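Local coordinates for protein flavin-dependent monooxygenase, oxygenase subunit HsaA (Mycobacterium tuberculosis, PDB 3AFF) that probably hydroxylates the phenolic ring of the secosteroid 3-HSA to a catechol during cholesterol breakdown, using reduced flavin and oxygen, at residues L13-N18 with D45-F50; F50-P55 with A66-A71. One frame throughout, in Å; residues are numbered along the deposited sequence.

Contact 1 (L13-N18 with D45-F50); sequences LAAIDN and DDVGFF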
# COMPACT_ATOMS: atom_id res chain seq x y z
N LEU A 13 33.17 32.87 17.06
CA LEU A 13 32.80 32.09 15.84
C LEU A 13 33.51 32.67 14.58
O LEU A 13 34.17 31.95 13.80
CB LEU A 13 31.26 32.09 15.69
CG LEU A 13 30.43 30.83 15.42
CD1 LEU A 13 31.15 29.53 15.78
CD2 LEU A 13 29.05 30.86 16.05
N ALA A 14 33.41 34.00 14.42
CA ALA A 14 34.13 34.77 13.39
C ALA A 14 35.63 34.47 13.32
O ALA A 14 36.15 34.24 12.24
CB ALA A 14 33.89 36.28 13.62
N ALA A 15 36.28 34.45 14.49
CA ALA A 15 37.70 34.14 14.63
C ALA A 15 38.09 32.68 14.36
O ALA A 15 39.20 32.40 13.91
CB ALA A 15 38.17 34.58 16.02
N ILE A 16 37.21 31.75 14.66
CA ILE A 16 37.37 30.34 14.25
C ILE A 16 37.40 30.22 12.71
O ILE A 16 38.24 29.51 12.14
CB ILE A 16 36.25 29.46 14.93
CG1 ILE A 16 36.67 29.18 16.40
CG2 ILE A 16 36.07 28.16 14.19
CD1 ILE A 16 35.53 28.86 17.34
N ASP A 17 36.52 30.95 12.05
CA ASP A 17 36.58 31.05 10.62
C ASP A 17 37.97 31.43 10.10
O ASP A 17 38.49 30.81 9.18
CB ASP A 17 35.54 32.04 10.16
CG ASP A 17 34.26 31.37 9.74
OD1 ASP A 17 34.10 30.12 9.94
OD2 ASP A 17 33.41 32.10 9.18
N ASN A 18 38.61 32.44 10.71
CA ASN A 18 39.96 32.79 10.30
C ASN A 18 40.99 31.70 10.52
O ASN A 18 42.02 31.67 9.82
CB ASN A 18 40.39 34.09 10.96
CG ASN A 18 39.70 35.27 10.35
OD1 ASN A 18 39.10 36.12 11.05
ND2 ASN A 18 39.74 35.34 9.02
N ASP A 45 42.58 28.25 22.05
CA ASP A 45 42.51 28.91 23.33
C ASP A 45 42.53 30.46 23.16
O ASP A 45 41.68 31.17 23.71
CB ASP A 45 43.62 28.41 24.27
CG ASP A 45 43.48 29.00 25.69
OD1 ASP A 45 42.45 28.74 26.38
OD2 ASP A 45 44.34 29.81 26.06
N ASP A 46 43.50 30.96 22.39
CA ASP A 46 43.66 32.42 22.09
C ASP A 46 42.41 33.10 21.53
O ASP A 46 42.11 34.22 21.93
CB ASP A 46 44.77 32.65 21.05
CG ASP A 46 46.18 32.46 21.59
OD1 ASP A 46 46.39 32.38 22.83
OD2 ASP A 46 47.08 32.33 20.73
N VAL A 47 41.69 32.48 20.59
CA VAL A 47 40.47 33.11 20.02
C VAL A 47 39.27 32.95 20.96
O VAL A 47 38.17 33.50 20.72
CB VAL A 47 40.07 32.56 18.61
CG1 VAL A 47 41.23 32.74 17.62
CG2 VAL A 47 39.56 31.06 18.71
N GLY A 48 39.46 32.18 22.03
CA GLY A 48 38.43 32.09 23.05
C GLY A 48 37.49 30.88 22.92
O GLY A 48 36.45 30.85 23.56
N PHE A 49 37.86 29.89 22.11
CA PHE A 49 36.97 28.72 21.86
C PHE A 49 36.57 27.98 23.13
O PHE A 49 35.39 27.68 23.34
CB PHE A 49 37.59 27.73 20.86
CG PHE A 49 36.83 26.43 20.78
CD1 PHE A 49 35.67 26.33 19.99
CD2 PHE A 49 37.19 25.32 21.60
CE1 PHE A 49 34.93 25.11 19.94
CE2 PHE A 49 36.42 24.14 21.57
CZ PHE A 49 35.29 24.04 20.72
N PHE A 50 37.55 27.70 24.01
CA PHE A 50 37.26 26.96 25.27
C PHE A 50 36.42 27.73 26.26
O PHE A 50 35.74 27.12 27.13
CB PHE A 50 38.53 26.43 25.92
CG PHE A 50 39.29 25.50 25.04
CD1 PHE A 50 38.78 24.21 24.76
CD2 PHE A 50 40.43 25.92 24.42
CE1 PHE A 50 39.48 23.32 23.91
CE2 PHE A 50 41.13 25.06 23.58
CZ PHE A 50 40.66 23.76 23.31

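Contact 2 (F50-P55 with A66-A71); sequences FTLLQP and ALFFEA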
# COMPACT_ATOMS: atom_id res chain seq x y z
N PHE A 50 37.55 27.70 24.01
CA PHE A 50 37.26 26.96 25.27
C PHE A 50 36.42 27.73 26.26
O PHE A 50 35.74 27.12 27.13
CB PHE A 50 38.53 26.43 25.92
CG PHE A 50 39.29 25.50 25.04
CD1 PHE A 50 38.78 24.21 24.76
CD2 PHE A 50 40.43 25.92 24.42
CE1 PHE A 50 39.48 23.32 23.91
CE2 PHE A 50 41.13 25.06 23.58
CZ PHE A 50 40.66 23.76 23.31
N THR A 51 36.36 29.05 26.11
CA THR A 51 35.48 29.86 26.96
C THR A 51 33.99 29.80 26.65
O THR A 51 33.16 30.25 27.47
CB THR A 51 35.88 31.38 27.00
OG1 THR A 51 35.54 32.00 25.73
CG2 THR A 51 37.39 31.52 27.27
N LEU A 52 33.62 29.24 25.49
CA LEU A 52 32.28 29.38 24.94
C LEU A 52 31.19 28.95 25.89
O LEU A 52 30.21 29.67 26.10
CB LEU A 52 32.14 28.59 23.63
CG LEU A 52 32.66 29.30 22.37
CD1 LEU A 52 32.88 28.35 21.18
CD2 LEU A 52 31.82 30.58 21.99
N LEU A 53 31.38 27.76 26.47
CA LEU A 53 30.42 27.16 27.37
C LEU A 53 30.83 27.22 28.84
O LEU A 53 30.11 26.74 29.71
CB LEU A 53 30.22 25.70 26.95
CG LEU A 53 29.36 25.50 25.69
CD1 LEU A 53 29.37 24.00 25.38
CD2 LEU A 53 27.90 25.90 26.04
N GLN A 54 31.98 27.84 29.09
CA GLN A 54 32.48 28.11 30.46
C GLN A 54 31.66 29.22 31.19
O GLN A 54 31.18 30.14 30.55
CB GLN A 54 33.94 28.49 30.35
CG GLN A 54 34.62 28.77 31.72
CD GLN A 54 36.08 28.99 31.57
OE1 GLN A 54 36.53 29.61 30.60
NE2 GLN A 54 36.86 28.50 32.54
N PRO A 55 31.43 29.09 32.51
CA PRO A 55 30.66 30.13 33.20
C PRO A 55 31.32 31.53 33.24
O PRO A 55 32.56 31.68 33.15
CB PRO A 55 30.43 29.53 34.60
CG PRO A 55 30.68 28.04 34.39
CD PRO A 55 31.71 27.94 33.39
N ALA A 66 23.74 26.09 20.72
CA ALA A 66 23.77 25.90 19.28
C ALA A 66 24.97 26.56 18.60
O ALA A 66 25.52 26.05 17.60
CB ALA A 66 22.44 26.34 18.68
N LEU A 67 25.44 27.68 19.16
CA LEU A 67 26.64 28.29 18.64
C LEU A 67 27.88 27.50 18.93
O LEU A 67 28.81 27.49 18.11
CB LEU A 67 26.83 29.70 19.22
CG LEU A 67 25.74 30.66 18.77
CD1 LEU A 67 26.00 31.99 19.43
CD2 LEU A 67 25.68 30.80 17.20
N PHE A 68 27.97 26.93 20.12
CA PHE A 68 29.08 26.03 20.41
C PHE A 68 29.13 24.86 19.42
O PHE A 68 30.19 24.56 18.91
CB PHE A 68 29.00 25.48 21.85
CG PHE A 68 30.11 24.49 22.14
CD1 PHE A 68 31.37 24.94 22.54
CD2 PHE A 68 29.89 23.11 22.00
CE1 PHE A 68 32.38 24.05 22.80
CE2 PHE A 68 30.92 22.21 22.24
CZ PHE A 68 32.14 22.68 22.65
N PHE A 69 28.01 24.19 19.17
CA PHE A 69 28.03 23.06 18.19
C PHE A 69 28.36 23.44 16.74
O PHE A 69 29.10 22.72 16.05
CB PHE A 69 26.78 22.15 18.32
CG PHE A 69 26.68 21.50 19.67
CD1 PHE A 69 27.71 20.69 20.14
CD2 PHE A 69 25.57 21.73 20.50
CE1 PHE A 69 27.62 20.08 21.43
CE2 PHE A 69 25.46 21.14 21.77
CZ PHE A 69 26.48 20.31 22.26
N GLU A 70 27.90 24.63 16.31
CA GLU A 70 28.27 25.21 15.01
C GLU A 70 29.77 25.41 14.84
O GLU A 70 30.35 25.05 13.81
CB GLU A 70 27.51 26.56 14.80
CG GLU A 70 28.04 27.40 13.64
CD GLU A 70 27.79 26.72 12.28
OE1 GLU A 70 28.55 27.07 11.29
OE2 GLU A 70 26.89 25.81 12.23
N ALA A 71 30.40 26.01 15.85
CA ALA A 71 31.84 26.03 15.97
C ALA A 71 32.55 24.70 15.76
O ALA A 71 33.56 24.62 15.01
CB ALA A 71 32.21 26.64 17.39

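Contact 1 (L13-N18 with D45-F50)
A15 and I16, on helix 9-33, pack against V47 and F49, where helix 38-47 comes to its end. The backbones are closest at A15 and V47, with 6.1 Å between their CA atoms and a short alanine side chain on the helix 9-33 side. The methyl of A15 points toward V47: A15 CB lies 3.8 Å from V47 CB and 3.9 Å from V47 CG1, so it meets the branch point and one arm together. The other arm of V47 turns to the isoleucine, and I16 CG1 is 4.2 Å from V47 CG2. These two side chains cross at about a right angle.

The buried part of the contact is at I16 and F49. CG1 of I16 stands anti to its carbonyl carbon (chi1 -79°), and CD1 carries the chain on to the phenylalanine. I16 CD1 reaches F49 CD1 at 3.7 Å, at the edge of the ring and near its plane. F49 also touches F68, L44 and S86. I16 also touches A71 of helix 65-76.

A15 and V47 pack about as closely but are partly exposed, so this is the solvent side of the contact. The looser fit is the wider gap between I16 and V47. The acids nearby find partners elsewhere: D17 OD1 bridges to R74 and D46 OD2 to K42. No hydrogen bond joins the two segments.

Just past helix 38-47, G48 takes positive phi (96°) in a Schellman motif. The chain turns there, and the buried F49 follows. Helix 9-33 packs here by apolar side chains on the C-terminal end of helix 38-47, in the N-terminal helical domain of the acyl-CoA dehydrogenase fold.

Contact 2 (F50-P55 with A66-A71)
The turn at 50-55, helical in phi/psi only over 50-52 and without regular helix bonds, lies against helix segment 66-71, and the backbones are nearest at L52 and F68, 6.5 Å between CA atoms. F68 is the centre of the contact, and two successive leucines meet it in different ways. L53 comes over a ring face. Its CD1 sits 3.5 Å from the centroid of the F68 ring and 17° off the ring normal, a CH-pi contact. The methyl leans towards the CG side of the ring, with L53 CD1 only 3.4 Å from F68 CG. This is close packing, and the two side chains cross at about a right angle.

L52 takes the edge of the ring instead. L52 CB lies in the ring plane, 3.9 Å from F68 CD1. F68 has CG anti to its backbone N (chi1 177°), which extends the ring towards the loop, where L53 meets a face and L52 the edge. The far end of L52 goes on to the next turn of the helix, where L52 CD1 is 4.2 Å from A71 CB. All four residues are buried, and the contact is wholly apolar.

Backbone hydrogen bonds pair T51 with L61, L52 with C63 and Q54 with Q62, and tie the loop to the chain just before helix 65-76. L53 O accepts a hydrogen bond from Y229 OH. L67 and A71 touch helix 9-33, while F69 packs on helices 233-259 and 286-309. Helix 65-76 thus meets both helix 9-33 and the C-terminal helices.

In the fold
The centres of contacts 1 and 2 are about 10 Å apart, on the same side of the chain's centre. Contact 1 closes before contact 2 opens, and F50 belongs to both. They also touch directly: F49 CZ is 3.6 Å from F68 CE1, and L13 CD1 is 3.5 Å from A71 CB. The touching residues link helices 9-33, 38-47 and 65-76 and the 50-55 loop by apolar packing, all within the N-terminal domain of the acyl-CoA dehydrogenase fold. The side chains of F49 and F68 are about 10 and 11 Å from that of W84, which probably binds FMN, as in related enzymes.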